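Local coordinates for protein Lys-gingipain W83 (PDB 3KM5) that cleaves proteins after lysine as a secreted protease and possible virulence factor, this chain being its K2 cleaved adhesin domain, a calcium-binding module of a kind haemolytic in vitro, at residues Thr22-Asp27 with Tyr68-Asp73; Ser50-Ser55 with Leu170-Gln175; Val97-Thr102 with Ala151-Val156. All blocks are in the same frame, centred on the assembly; numbering follows the deposited sequence.

Interaction 1 of 3, residues Thr22-Asp27 with Tyr68-Asp73. With CA (calcium ion), chain C.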
ATOM      1  N   THR A  22     -10.710  -3.991   4.012  1.00 10.97           N
ATOM      2  CA  THR A  22     -11.620  -3.651   2.935  1.00 11.24           C
ATOM      3  C   THR A  22     -10.958  -2.633   2.018  1.00 10.16           C
ATOM      4  O   THR A  22      -9.947  -2.060   2.391  1.00 10.68           O
ATOM      5  CB  THR A  22     -12.970  -3.144   3.451  1.00 12.39           C
ATOM      6  OG1 THR A  22     -12.775  -2.063   4.345  1.00 13.37           O
ATOM      7  CG2 THR A  22     -13.773  -4.265   4.188  1.00 14.23           C
ATOM      8  N   THR A  23     -11.507  -2.424   0.840  1.00  9.52           N
ATOM      9  CA  THR A  23     -10.934  -1.522  -0.112  1.00 10.11           C
ATOM     10  C   THR A  23     -12.033  -0.683  -0.745  1.00 11.07           C
ATOM     11  O   THR A  23     -13.209  -1.068  -0.787  1.00 11.74           O
ATOM     12  CB  THR A  23     -10.188  -2.245  -1.236  1.00 10.95           C
ATOM     13  OG1 THR A  23     -11.127  -3.003  -2.017  1.00 13.19           O
ATOM     14  CG2 THR A  23      -9.094  -3.181  -0.727  1.00 10.11           C
ATOM     15  N   ILE A  24     -11.612   0.484  -1.200  1.00 10.26           N
ATOM     16  CA  ILE A  24     -12.428   1.383  -2.026  1.00 10.22           C
ATOM     17  C   ILE A  24     -11.653   1.754  -3.298  1.00 10.14           C
ATOM     18  O   ILE A  24     -10.494   2.230  -3.243  1.00 10.68           O
ATOM     19  CB  ILE A  24     -12.840   2.679  -1.293  1.00  9.22           C
ATOM     20  CG1 ILE A  24     -13.483   2.381   0.062  1.00 12.70           C
ATOM     21  CG2 ILE A  24     -13.822   3.495  -2.171  1.00 12.86           C
ATOM     22  CD1 ILE A  24     -13.744   3.642   0.900  1.00 10.26           C
ATOM     23  N   ASP A  25     -12.276   1.509  -4.445  1.00  9.79           N
ATOM     24  CA  ASP A  25     -11.782   2.021  -5.733  1.00  9.71           C
ATOM     25  C   ASP A  25     -12.447   3.374  -5.985  1.00  9.20           C
ATOM     26  O   ASP A  25     -13.408   3.428  -6.747  1.00 11.00           O
ATOM     27  CB  ASP A  25     -12.172   1.020  -6.821  1.00 10.15           C
ATOM     28  CG  ASP A  25     -11.901   1.517  -8.223  1.00  9.43           C
ATOM     29  OD1 ASP A  25     -10.967   2.333  -8.403  1.00 11.26           O
ATOM     30  OD2 ASP A  25     -12.626   1.098  -9.143  1.00  9.41           O
ATOM     31  N   ALA A  26     -12.044   4.429  -5.286  1.00 11.25           N
ATOM     32  CA  ALA A  26     -12.813   5.657  -5.309  1.00  8.86           C
ATOM     33  C   ALA A  26     -12.754   6.365  -6.657  1.00 11.03           C
ATOM     34  O   ALA A  26     -13.737   7.024  -7.020  1.00 12.47           O
ATOM     35  CB  ALA A  26     -12.340   6.567  -4.175  1.00 10.16           C
ATOM     36  N   ASP A  27     -11.672   6.228  -7.421  1.00  9.57           N
ATOM     37  CA  ASP A  27     -11.630   6.857  -8.750  1.00 11.99           C
ATOM     38  C   ASP A  27     -12.517   6.110  -9.746  1.00 13.86           C
ATOM     39  O   ASP A  27     -12.907   6.681 -10.777  1.00 14.35           O
ATOM     40  CB  ASP A  27     -10.221   6.904  -9.285  1.00 11.53           C
ATOM     41  CG  ASP A  27      -9.588   5.540  -9.296  1.00  9.59           C
ATOM     42  OD1 ASP A  27      -9.254   5.011  -8.206  1.00 10.13           O
ATOM     43  OD2 ASP A  27      -9.490   4.956 -10.364  1.00 12.74           O
ATOM     44  N   TYR A  68      -8.351   3.239  -1.642  1.00  8.50           N
ATOM     45  CA  TYR A  68      -8.253   3.095  -0.180  1.00  6.82           C
ATOM     46  C   TYR A  68      -8.111   1.642   0.252  1.00  8.34           C
ATOM     47  O   TYR A  68      -8.856   0.772  -0.186  1.00  8.20           O
ATOM     48  CB  TYR A  68      -9.519   3.665   0.498  1.00  9.49           C
ATOM     49  CG  TYR A  68      -9.793   5.155   0.387  1.00  9.69           C
ATOM     50  CD1 TYR A  68      -9.772   5.974   1.525  1.00  9.96           C
ATOM     51  CD2 TYR A  68     -10.177   5.694  -0.793  1.00 10.85           C
ATOM     52  CE1 TYR A  68     -10.082   7.308   1.455  1.00 10.28           C
ATOM     53  CE2 TYR A  68     -10.491   7.056  -0.874  1.00  7.39           C
ATOM     54  CZ  TYR A  68     -10.442   7.830   0.252  1.00  9.34           C
ATOM     55  OH  TYR A  68     -10.773   9.183   0.126  1.00 11.00           O
ATOM     56  N   LEU A  69      -7.199   1.449   1.163  1.00  7.65           N
ATOM     57  CA  LEU A  69      -6.992   0.175   1.851  1.00  7.06           C
ATOM     58  C   LEU A  69      -7.303   0.425   3.329  1.00  8.92           C
ATOM     59  O   LEU A  69      -6.595   1.200   3.978  1.00  8.89           O
ATOM     60  CB  LEU A  69      -5.553  -0.290   1.664  1.00  7.73           C
ATOM     61  CG  LEU A  69      -5.130  -1.531   2.459  1.00  7.00           C
ATOM     62  CD1 LEU A  69      -5.854  -2.720   1.931  1.00 10.74           C
ATOM     63  CD2 LEU A  69      -3.671  -1.738   2.295  1.00  9.36           C
ATOM     64  N   ILE A  70      -8.333  -0.231   3.853  1.00  7.10           N
ATOM     65  CA  ILE A  70      -8.903   0.069   5.165  1.00  8.76           C
ATOM     66  C   ILE A  70      -8.813  -1.112   6.133  1.00  9.20           C
ATOM     67  O   ILE A  70      -9.232  -2.236   5.832  1.00  9.35           O
ATOM     68  CB  ILE A  70     -10.391   0.509   5.018  1.00  8.77           C
ATOM     69  CG1 ILE A  70     -10.483   1.695   4.063  1.00  8.39           C
ATOM     70  CG2 ILE A  70     -11.032   0.884   6.358  1.00 10.22           C
ATOM     71  CD1 ILE A  70     -11.928   2.089   3.617  1.00 11.00           C
ATOM     72  N   SER A  71      -8.230  -0.847   7.296  1.00  8.17           N
ATOM     73  CA  SER A  71      -8.026  -1.886   8.307  1.00  7.94           C
ATOM     74  C   SER A  71      -9.345  -2.354   8.904  1.00  8.74           C
ATOM     75  O   SER A  71     -10.390  -1.759   8.747  1.00 10.97           O
ATOM     76  CB  SER A  71      -7.152  -1.370   9.444  1.00 10.16           C
ATOM     77  OG  SER A  71      -7.828  -0.385  10.229  1.00  8.87           O
ATOM     78  N   LYS A  72      -9.248  -3.446   9.650  1.00 10.38           N
ATOM     79  CA  LYS A  72     -10.268  -3.859  10.598  1.00 10.82           C
ATOM     80  C   LYS A  72     -10.323  -2.832  11.727  1.00 11.48           C
ATOM     81  O   LYS A  72      -9.460  -1.934  11.838  1.00  9.39           O
ATOM     82  CB  LYS A  72      -9.918  -5.266  11.141  1.00 11.36           C
ATOM     83  CG  LYS A  72      -8.700  -5.305  12.051  1.00 14.37           C
ATOM     84  CD  LYS A  72      -8.359  -6.765  12.437  1.00 18.02           C
ATOM     85  CE  LYS A  72      -7.145  -6.858  13.341  1.00 25.49           C
ATOM     86  NZ  LYS A  72      -6.857  -8.268  13.760  1.00 24.17           N
ATOM     87  N   ASP A  73     -11.326  -2.971  12.589  1.00 12.59           N
ATOM     88  CA  ASP A  73     -11.425  -2.157  13.798  1.00 11.72           C
ATOM     89  C   ASP A  73     -10.184  -2.370  14.672  1.00 12.43           C
ATOM     90  O   ASP A  73      -9.890  -3.501  15.095  1.00 14.32           O
ATOM     91  CB  ASP A  73     -12.718  -2.525  14.538  1.00 13.39           C
ATOM     92  CG  ASP A  73     -12.970  -1.685  15.755  1.00 15.15           C
ATOM     93  OD1 ASP A  73     -12.020  -1.168  16.378  1.00 16.77           O
ATOM     94  OD2 ASP A  73     -14.161  -1.532  16.111  1.00 19.71           O
TER
HETATM   95 CA    CA C2011      -8.753   2.722  -8.819  1.00  9.01          CA
HETATM   96  O   HOH W   1     -12.388  -2.777   7.107  1.00 13.94           O
HETATM   97  O   HOH W   2      -6.605   3.263  -9.855  1.00 10.00           O

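Interaction 2 of 3, residues Ser50-Ser55 with Leu170-Gln175. With CA (calcium ion), chain D.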
ATOM      1  N   SER A  50       6.573 -13.840   1.560  1.00 10.79           N
ATOM      2  CA  SER A  50       6.413 -13.769   0.108  0.50 13.55           C
ATOM      3  C   SER A  50       5.428 -12.706  -0.347  1.00 11.18           C
ATOM      4  O   SER A  50       5.437 -12.320  -1.524  1.00 11.20           O
ATOM      5  CB  SER A  50       6.003 -15.121  -0.485  0.50 16.23           C
ATOM      6  OG  SER A  50       4.688 -15.488  -0.112  0.50 18.88           O
ATOM      7  N   ASN A  51       4.593 -12.211   0.566  1.00  9.35           N
ATOM      8  CA  ASN A  51       3.455 -11.368   0.169  1.00 11.40           C
ATOM      9  C   ASN A  51       3.536  -9.893   0.572  1.00 10.57           C
ATOM     10  O   ASN A  51       4.026  -9.531   1.627  1.00  8.89           O
ATOM     11  CB  ASN A  51       2.168 -11.947   0.757  1.00 10.31           C
ATOM     12  CG  ASN A  51       1.753 -13.287   0.099  1.00 10.14           C
ATOM     13  OD1 ASN A  51       2.464 -13.807  -0.742  1.00 12.44           O
ATOM     14  ND2 ASN A  51       0.616 -13.803   0.468  1.00 12.30           N
ATOM     15  N   VAL A  52       3.002  -9.066  -0.299  1.00  9.15           N
ATOM     16  CA  VAL A  52       2.794  -7.625  -0.000  1.00  9.33           C
ATOM     17  C   VAL A  52       1.379  -7.234  -0.390  1.00  7.33           C
ATOM     18  O   VAL A  52       0.650  -8.038  -0.940  1.00  8.44           O
ATOM     19  CB  VAL A  52       3.793  -6.759  -0.814  1.00  8.68           C
ATOM     20  CG1 VAL A  52       5.246  -7.230  -0.526  1.00  8.77           C
ATOM     21  CG2 VAL A  52       3.441  -6.845  -2.300  1.00  8.67           C
ATOM     22  N   VAL A  53       1.000  -5.978  -0.145  1.00  7.90           N
ATOM     23  CA  VAL A  53      -0.180  -5.398  -0.805  1.00  6.81           C
ATOM     24  C   VAL A  53       0.308  -4.282  -1.766  1.00  7.58           C
ATOM     25  O   VAL A  53       1.347  -3.649  -1.502  1.00  8.81           O
ATOM     26  CB  VAL A  53      -1.222  -4.915   0.221  1.00  8.84           C
ATOM     27  CG1 VAL A  53      -0.766  -3.617   0.923  1.00  7.73           C
ATOM     28  CG2 VAL A  53      -2.636  -4.796  -0.397  1.00  9.04           C
ATOM     29  N   SER A  54      -0.434  -4.037  -2.847  1.00  9.45           N
ATOM     30  CA  SER A  54       0.062  -3.184  -3.946  1.00  8.12           C
ATOM     31  C   SER A  54      -1.071  -2.345  -4.480  1.00  8.79           C
ATOM     32  O   SER A  54      -2.224  -2.755  -4.460  1.00  9.62           O
ATOM     33  CB  SER A  54       0.577  -4.070  -5.089  1.00  9.97           C
ATOM     34  OG  SER A  54      -0.500  -4.765  -5.716  1.00 11.07           O
ATOM     35  N   SER A  55      -0.700  -1.175  -4.996  1.00  7.90           N
ATOM     36  CA  SER A  55      -1.588  -0.325  -5.774  1.00  8.58           C
ATOM     37  C   SER A  55      -0.743   0.366  -6.870  1.00  8.16           C
ATOM     38  O   SER A  55       0.374   0.792  -6.642  1.00  8.28           O
ATOM     39  CB  SER A  55      -2.282   0.698  -4.862  1.00  7.68           C
ATOM     40  OG  SER A  55      -3.119   1.576  -5.635  1.00  8.76           O
ATOM     41  N   LEU A 170       4.007  -0.406  -2.810  1.00  7.51           N
ATOM     42  CA  LEU A 170       3.790  -1.647  -2.069  1.00  7.32           C
ATOM     43  C   LEU A 170       3.828  -1.340  -0.569  1.00  8.09           C
ATOM     44  O   LEU A 170       4.629  -0.480  -0.153  1.00  8.66           O
ATOM     45  CB  LEU A 170       4.900  -2.650  -2.355  1.00  9.56           C
ATOM     46  CG  LEU A 170       5.245  -2.862  -3.818  1.00  6.87           C
ATOM     47  CD1 LEU A 170       6.411  -3.856  -3.976  1.00 11.45           C
ATOM     48  CD2 LEU A 170       4.028  -3.314  -4.592  1.00 10.79           C
ATOM     49  N   LEU A 171       3.076  -2.102   0.244  1.00  8.39           N
ATOM     50  CA  LEU A 171       3.153  -2.024   1.697  1.00  6.00           C
ATOM     51  C   LEU A 171       3.351  -3.407   2.248  1.00  7.70           C
ATOM     52  O   LEU A 171       2.861  -4.374   1.684  1.00  8.49           O
ATOM     53  CB  LEU A 171       1.896  -1.421   2.350  1.00  6.69           C
ATOM     54  CG  LEU A 171       1.449  -0.085   1.802  1.00  8.60           C
ATOM     55  CD1 LEU A 171       0.047   0.278   2.281  1.00 10.18           C
ATOM     56  CD2 LEU A 171       2.416   1.010   2.229  1.00 11.27           C
ATOM     57  N   ASP A 172       4.060  -3.485   3.364  1.00  8.24           N
ATOM     58  CA  ASP A 172       4.202  -4.769   4.068  1.00  6.81           C
ATOM     59  C   ASP A 172       4.496  -4.490   5.539  1.00  8.66           C
ATOM     60  O   ASP A 172       4.906  -3.415   5.917  1.00  8.42           O
ATOM     61  CB  ASP A 172       5.312  -5.564   3.384  1.00  9.62           C
ATOM     62  CG  ASP A 172       5.260  -7.071   3.673  1.00  7.65           C
ATOM     63  OD1 ASP A 172       4.287  -7.534   4.289  1.00  8.39           O
ATOM     64  OD2 ASP A 172       6.175  -7.766   3.177  1.00 10.27           O
ATOM     65  N   ASP A 173       4.250  -5.503   6.362  1.00  7.06           N
ATOM     66  CA  ASP A 173       4.630  -5.494   7.764  1.00  9.47           C
ATOM     67  C   ASP A 173       4.087  -4.260   8.484  1.00  8.20           C
ATOM     68  O   ASP A 173       4.806  -3.481   9.141  1.00  9.32           O
ATOM     69  CB  ASP A 173       6.165  -5.682   7.922  1.00 10.49           C
ATOM     70  CG  ASP A 173       6.599  -7.089   7.589  1.00 11.18           C
ATOM     71  OD1 ASP A 173       5.799  -8.017   7.792  1.00 12.11           O
ATOM     72  OD2 ASP A 173       7.699  -7.284   7.017  1.00 15.64           O
ATOM     73  N   ILE A 174       2.775  -4.116   8.395  1.00  9.13           N
ATOM     74  CA  ILE A 174       2.067  -3.007   9.005  1.00  8.38           C
ATOM     75  C   ILE A 174       1.708  -3.329  10.470  1.00  9.11           C
ATOM     76  O   ILE A 174       0.809  -4.160  10.729  1.00 10.37           O
ATOM     77  CB  ILE A 174       0.753  -2.664   8.231  1.00  8.93           C
ATOM     78  CG1 ILE A 174       1.040  -2.489   6.736  1.00  9.32           C
ATOM     79  CG2 ILE A 174       0.070  -1.468   8.873  1.00  9.74           C
ATOM     80  CD1 ILE A 174      -0.221  -2.438   5.912  1.00  9.81           C
ATOM     81  N   GLN A 175       2.421  -2.698  11.401  1.00  9.67           N
ATOM     82  CA  GLN A 175       2.363  -3.028  12.827  1.00 10.45           C
ATOM     83  C   GLN A 175       1.561  -1.974  13.543  1.00 11.14           C
ATOM     84  O   GLN A 175       1.856  -0.791  13.432  1.00  9.64           O
ATOM     85  CB  GLN A 175       3.757  -3.074  13.401  1.00  9.96           C
ATOM     86  CG  GLN A 175       3.787  -3.370  14.883  1.00 11.01           C
ATOM     87  CD  GLN A 175       5.148  -3.276  15.451  1.00 14.94           C
ATOM     88  OE1 GLN A 175       5.788  -4.294  15.717  1.00 21.97           O
ATOM     89  NE2 GLN A 175       5.622  -2.049  15.635  1.00 18.36           N
TER
HETATM   90 CA    CA D2012       4.829  -9.911   3.822  1.00  9.22          CA
HETATM   91  O   HOH W   3       5.685  -9.930   6.023  1.00 11.33           O

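Interaction 3 of 3, residues Val97-Thr102 with Ala151-Val156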
ATOM      1  N   VAL A  97      -1.738   8.208   4.878  1.00  8.41           N
ATOM      2  CA  VAL A  97      -2.270   7.378   5.956  1.00  7.74           C
ATOM      3  C   VAL A  97      -3.396   8.249   6.555  1.00  9.73           C
ATOM      4  O   VAL A  97      -3.207   9.465   6.822  1.00 10.18           O
ATOM      5  CB  VAL A  97      -1.208   7.056   7.031  1.00 10.21           C
ATOM      6  CG1 VAL A  97      -1.770   6.266   8.195  1.00  9.14           C
ATOM      7  CG2 VAL A  97      -0.025   6.304   6.405  1.00  9.98           C
ATOM      8  N   MET A  98      -4.579   7.661   6.713  1.00  9.74           N
ATOM      9  CA  MET A  98      -5.741   8.347   7.230  1.00  9.68           C
ATOM     10  C   MET A  98      -6.359   7.580   8.355  1.00  9.47           C
ATOM     11  O   MET A  98      -6.159   6.379   8.505  1.00  9.49           O
ATOM     12  CB  MET A  98      -6.770   8.498   6.113  1.00 11.74           C
ATOM     13  CG  MET A  98      -6.154   9.015   4.801  1.00 12.89           C
ATOM     14  SD  MET A  98      -7.406   9.302   3.544  1.00 14.43           S
ATOM     15  CE  MET A  98      -8.198  10.781   4.120  1.00 12.10           C
ATOM     16  N   ILE A  99      -7.148   8.284   9.167  1.00  9.16           N
ATOM     17  CA  ILE A  99      -7.903   7.627  10.209  1.00  9.93           C
ATOM     18  C   ILE A  99      -9.382   7.999  10.186  1.00 10.17           C
ATOM     19  O   ILE A  99      -9.758   9.133   9.823  1.00 10.72           O
ATOM     20  CB  ILE A  99      -7.302   7.903  11.625  1.00 10.57           C
ATOM     21  CG1 ILE A  99      -7.532   9.377  12.046  1.00 11.50           C
ATOM     22  CG2 ILE A  99      -5.824   7.453  11.696  1.00 12.04           C
ATOM     23  CD1 ILE A  99      -8.841   9.653  12.885  1.00 12.43           C
ATOM     24  N   SER A 100     -10.198   7.028  10.592  1.00  8.69           N
ATOM     25  CA  SER A 100     -11.607   7.277  10.884  1.00  8.94           C
ATOM     26  C   SER A 100     -11.866   6.899  12.319  1.00 10.76           C
ATOM     27  O   SER A 100     -11.229   5.986  12.865  1.00 10.35           O
ATOM     28  CB  SER A 100     -12.477   6.412   9.978  1.00  9.02           C
ATOM     29  OG  SER A 100     -13.826   6.394  10.466  1.00 11.34           O
ATOM     30  N   LYS A 101     -12.782   7.636  12.943  1.00 11.79           N
ATOM     31  CA  LYS A 101     -13.208   7.406  14.331  1.00 12.87           C
ATOM     32  C   LYS A 101     -14.602   6.782  14.353  1.00 14.86           C
ATOM     33  O   LYS A 101     -15.153   6.522  15.434  1.00 16.57           O
ATOM     34  CB  LYS A 101     -13.210   8.724  15.116  1.00 14.94           C
ATOM     35  CG  LYS A 101     -11.884   9.438  15.142  1.00 17.20           C
ATOM     36  CD  LYS A 101     -11.996  10.778  15.864  1.00 22.10           C
ATOM     37  CE  LYS A 101     -10.642  11.417  16.021  1.00 28.08           C
ATOM     38  NZ  LYS A 101     -10.779  12.755  16.658  1.00 31.00           N
ATOM     39  N   THR A 102     -15.157   6.526  13.184  1.00 12.80           N
ATOM     40  CA  THR A 102     -16.584   6.159  13.083  1.00 13.32           C
ATOM     41  C   THR A 102     -16.793   4.953  12.157  1.00 12.20           C
ATOM     42  O   THR A 102     -16.846   3.837  12.639  1.00 13.58           O
ATOM     43  CB  THR A 102     -17.446   7.360  12.659  1.00 13.41           C
ATOM     44  OG1 THR A 102     -17.008   7.907  11.418  1.00 14.36           O
ATOM     45  CG2 THR A 102     -17.404   8.453  13.745  1.00 15.26           C
ATOM     46  N   ALA A 151      -6.138  10.012  19.211  1.00 12.81           N
ATOM     47  CA  ALA A 151      -7.030   9.346  20.125  1.00 11.88           C
ATOM     48  C   ALA A 151      -8.390   9.139  19.474  1.00 12.97           C
ATOM     49  O   ALA A 151      -8.926  10.031  18.836  1.00 13.77           O
ATOM     50  CB  ALA A 151      -7.196  10.201  21.361  1.00 12.37           C
ATOM     51  N   GLY A 152      -8.951   7.978  19.664  1.00 11.97           N
ATOM     52  CA  GLY A 152     -10.240   7.647  19.049  1.00 13.97           C
ATOM     53  C   GLY A 152     -10.152   6.932  17.694  1.00 11.50           C
ATOM     54  O   GLY A 152     -11.157   6.485  17.163  1.00 12.28           O
ATOM     55  N   THR A 153      -8.945   6.796  17.134  1.00 10.98           N
ATOM     56  CA  THR A 153      -8.780   6.088  15.861  1.00 11.88           C
ATOM     57  C   THR A 153      -9.424   4.707  15.966  1.00  9.83           C
ATOM     58  O   THR A 153      -9.119   3.925  16.872  1.00 11.49           O
ATOM     59  CB  THR A 153      -7.306   5.950  15.501  1.00 12.28           C
ATOM     60  OG1 THR A 153      -6.758   7.241  15.193  1.00 12.28           O
ATOM     61  CG2 THR A 153      -7.110   4.987  14.304  1.00 12.97           C
ATOM     62  N   LYS A 154     -10.291   4.391  15.004  1.00 11.42           N
ATOM     63  CA  LYS A 154     -10.952   3.100  14.900  1.00 10.88           C
ATOM     64  C   LYS A 154     -10.512   2.317  13.649  1.00 10.59           C
ATOM     65  O   LYS A 154     -10.340   1.111  13.687  1.00 11.70           O
ATOM     66  CB  LYS A 154     -12.463   3.317  14.877  1.00 13.40           C
ATOM     67  CG  LYS A 154     -13.315   2.076  14.713  1.00 15.37           C
ATOM     68  CD  LYS A 154     -14.779   2.430  15.015  1.00 16.91           C
ATOM     69  CE  LYS A 154     -15.733   1.288  14.821  1.00 20.71           C
ATOM     70  NZ  LYS A 154     -17.119   1.840  14.720  1.00 19.76           N
ATOM     71  N   TYR A 155     -10.363   3.022  12.530  1.00 10.64           N
ATOM     72  CA  TYR A 155      -9.872   2.427  11.288  1.00  9.34           C
ATOM     73  C   TYR A 155      -8.736   3.256  10.768  1.00 10.20           C
ATOM     74  O   TYR A 155      -8.758   4.483  10.863  1.00 10.26           O
ATOM     75  CB  TYR A 155     -10.978   2.351  10.223  1.00 10.77           C
ATOM     76  CG  TYR A 155     -12.229   1.592  10.629  1.00 10.09           C
ATOM     77  CD1 TYR A 155     -12.271   0.198  10.592  1.00 11.65           C
ATOM     78  CD2 TYR A 155     -13.370   2.262  11.052  1.00 12.12           C
ATOM     79  CE1 TYR A 155     -13.407  -0.497  10.938  1.00 12.01           C
ATOM     80  CE2 TYR A 155     -14.521   1.558  11.420  1.00 13.13           C
ATOM     81  CZ  TYR A 155     -14.530   0.189  11.366  1.00 12.78           C
ATOM     82  OH  TYR A 155     -15.708  -0.454  11.728  1.00 15.29           O
ATOM     83  N   VAL A 156      -7.757   2.567  10.197  1.00 10.15           N
ATOM     84  CA  VAL A 156      -6.618   3.191   9.553  1.00  8.42           C
ATOM     85  C   VAL A 156      -6.698   2.839   8.066  1.00 10.47           C
ATOM     86  O   VAL A 156      -6.903   1.683   7.709  1.00 10.79           O
ATOM     87  CB  VAL A 156      -5.309   2.696  10.175  1.00  9.31           C
ATOM     88  CG1 VAL A 156      -4.087   3.219   9.364  1.00  9.65           C
ATOM     89  CG2 VAL A 156      -5.202   3.112  11.646  1.00 10.59           C
TER
HETATM   90  O   HOH W   4     -13.666   5.230  17.655  1.00 21.81           O
HETATM   91  O   HOH W   5      -8.769  12.859  18.425  1.00 27.47           O

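Interaction 1 of 3, residues Thr22-Asp27 with Tyr68-Asp73
Ile24 and Tyr68 face each other as an antiparallel hydrogen-bonded pair, Ile24 N giving to Tyr68 O at 3.0 Å and Tyr68 N to Ile24 O at 2.9 Å. Two residues along, Thr22 and Ile70 repeat the pattern, with Ile70 N 2.8 Å from Thr22 O. Between them the non-hydrogen-bonded pair Thr23 and Leu69 brings Thr23 CA to 3.1 Å from Tyr68 O, a CA-H...O contact common in antiparallel sheets. One face of this ladder carries Thr22, Ile24, Tyr68 and Ile70. There Ile24 CG1 stands anti to its carbonyl carbon (chi1 -52°) and carries CD1 back along the strand to Ile70, their CD1 methyls meeting at 3.6 Å. Ile24 CB lies against Tyr68 CB, and past the strand end Ala26 CB reaches the Tyr68 ring at its edge, 3.8 Å from CE2. Thr22 OG1 sits against Ile70 CB and holds a water that also donates to Ser71 O, a bridge that links the two segments just past the last backbone bond. At the other end the chain turns out of the strand into a calcium site: Asp25 binds through OD1 at 2.3 Å, Asp27 through OD1 at 2.4 Å with OD2 a longer, weaker second ligand. Asp29, Gln31 O, Asn67 and a water complete the shell; Gly30 N holds Asp25 OD2 and Asp66 N holds Asp27 OD1, backbone amides that help to orient both carboxylates. As Asn67 precedes Tyr68, the ion ties the end of strand 22-25 and the loop after it to strand 66-70. Strand 22-25 is outermost in the five-stranded sheet of the jelly roll, while strand 66-70 is flanked on its other side by strand 155-161, where Ile70 touches Tyr155 and Ala157 and Tyr68 touches Arg159.

Interaction 2 of 3, residues Ser50-Ser55 with Leu170-Gln175
A calcium site lies where strands 51-56 and 168-177 part, with a ligand from each. Asn51 gives its backbone O to the ion at 2.4 Å, and Asp172 grips it with both carboxylate oxygens, OD1 at 2.5 Å and OD2 at 2.6 Å. With its CG anti to the backbone N (chi1 -160°), Asp172 brings the carboxylate round to Asn51 O, and Val52 CG1 packs beside OD2. Thr8 O, Glu10 OE2, Gly48 O and a water complete the shell; the water also donates to Asp173 OD1. Beyond the metal, Val53 and Leu171 form the hydrogen-bonded pair: Val53 N reaches Leu171 O at 3.1 Å with an almost straight N-H...O angle of 172°, and Leu171 N returns to Val53 O at 2.9 Å. Their side chains lie alongside, Val53 CG1 3.7 Å from Leu171 CB. On the opposite face of the sheet, Leu170 turns its CD2 branch against Ser54 CB at 3.6 Å. Asp173 and Ile174 both face Glu7, a G1 beta bulge directly after the metal ligand. Asn51 O and Asp172 OD2, 3.2 Å apart and not hydrogen-bonded, would be expected to repel mildly; the shared calcium probably offsets this and holds together strands 51-56 and 168-177 along with the loops bearing its other ligands.

Interaction 3 of 3, residues Val97-Thr102 with Ala151-Val156
Val97 CG1 meets Val156 CG1 at 4.0 Å, the first apolar touch between the two strands. Met98 O takes a CA-H...O contact from Val156 CA. Ile99 lies across Thr153 at about a right angle, its CG2 3.6 Å from OG1; that hydroxyl is hydrogen-bonded to Pro150 O. Ser100 makes three backbone bonds across the pair. Its N bonds Tyr155 O at 2.9 Å; because Lys154 and Tyr155 both face Ser100 in a classic beta bulge, its O accepts from Tyr155 N at 3.1 Å and Lys154 N at 2.8 Å. Ser100 OG stands anti to the backbone N (chi1 166°), bringing it forward to accept from Thr102 N in an ST turn; it also bonds Gly103 O. Lys101 runs its extended chain past Gly152 to Ala151, where one water joins NZ to Ala151 O; another links Lys101 O to Gly152 O. Thr102 O receives Lys154 NZ at 2.9 Å in its carbonyl plane and also sits at the edge of the Tyr155 ring, 3.5 Å from CE2. Lys154 CG lies above one face of that ring, offset toward its rim. Strands 95-100 and 155-161 are inner neighbours in the five-stranded sheet, flanked by strands 109-115 and 66-70 respectively.

From the N terminus, strand 22-25 opens interaction 1, and before strand 66-70 closes it the chain lays down strand 51-56, which opens interaction 2; the two contacts therefore cross. Interaction 3 starts after interaction 1 has closed and finishes before residues 170-175 complete interaction 2, so it is nested within that longer loop. Interactions 1 and 3 belong to one five-stranded sheet and meet where strands 66-70 and 155-161 adjoin, Ser71 N probably bonding Val156 O. Interaction 2 lies in the other sheet. Leu69 CD2 packs on Val53 CG1 at 3.7 Å, joining interactions 1 and 2 across the jelly-roll interior, whereas interactions 2 and 3 do not touch.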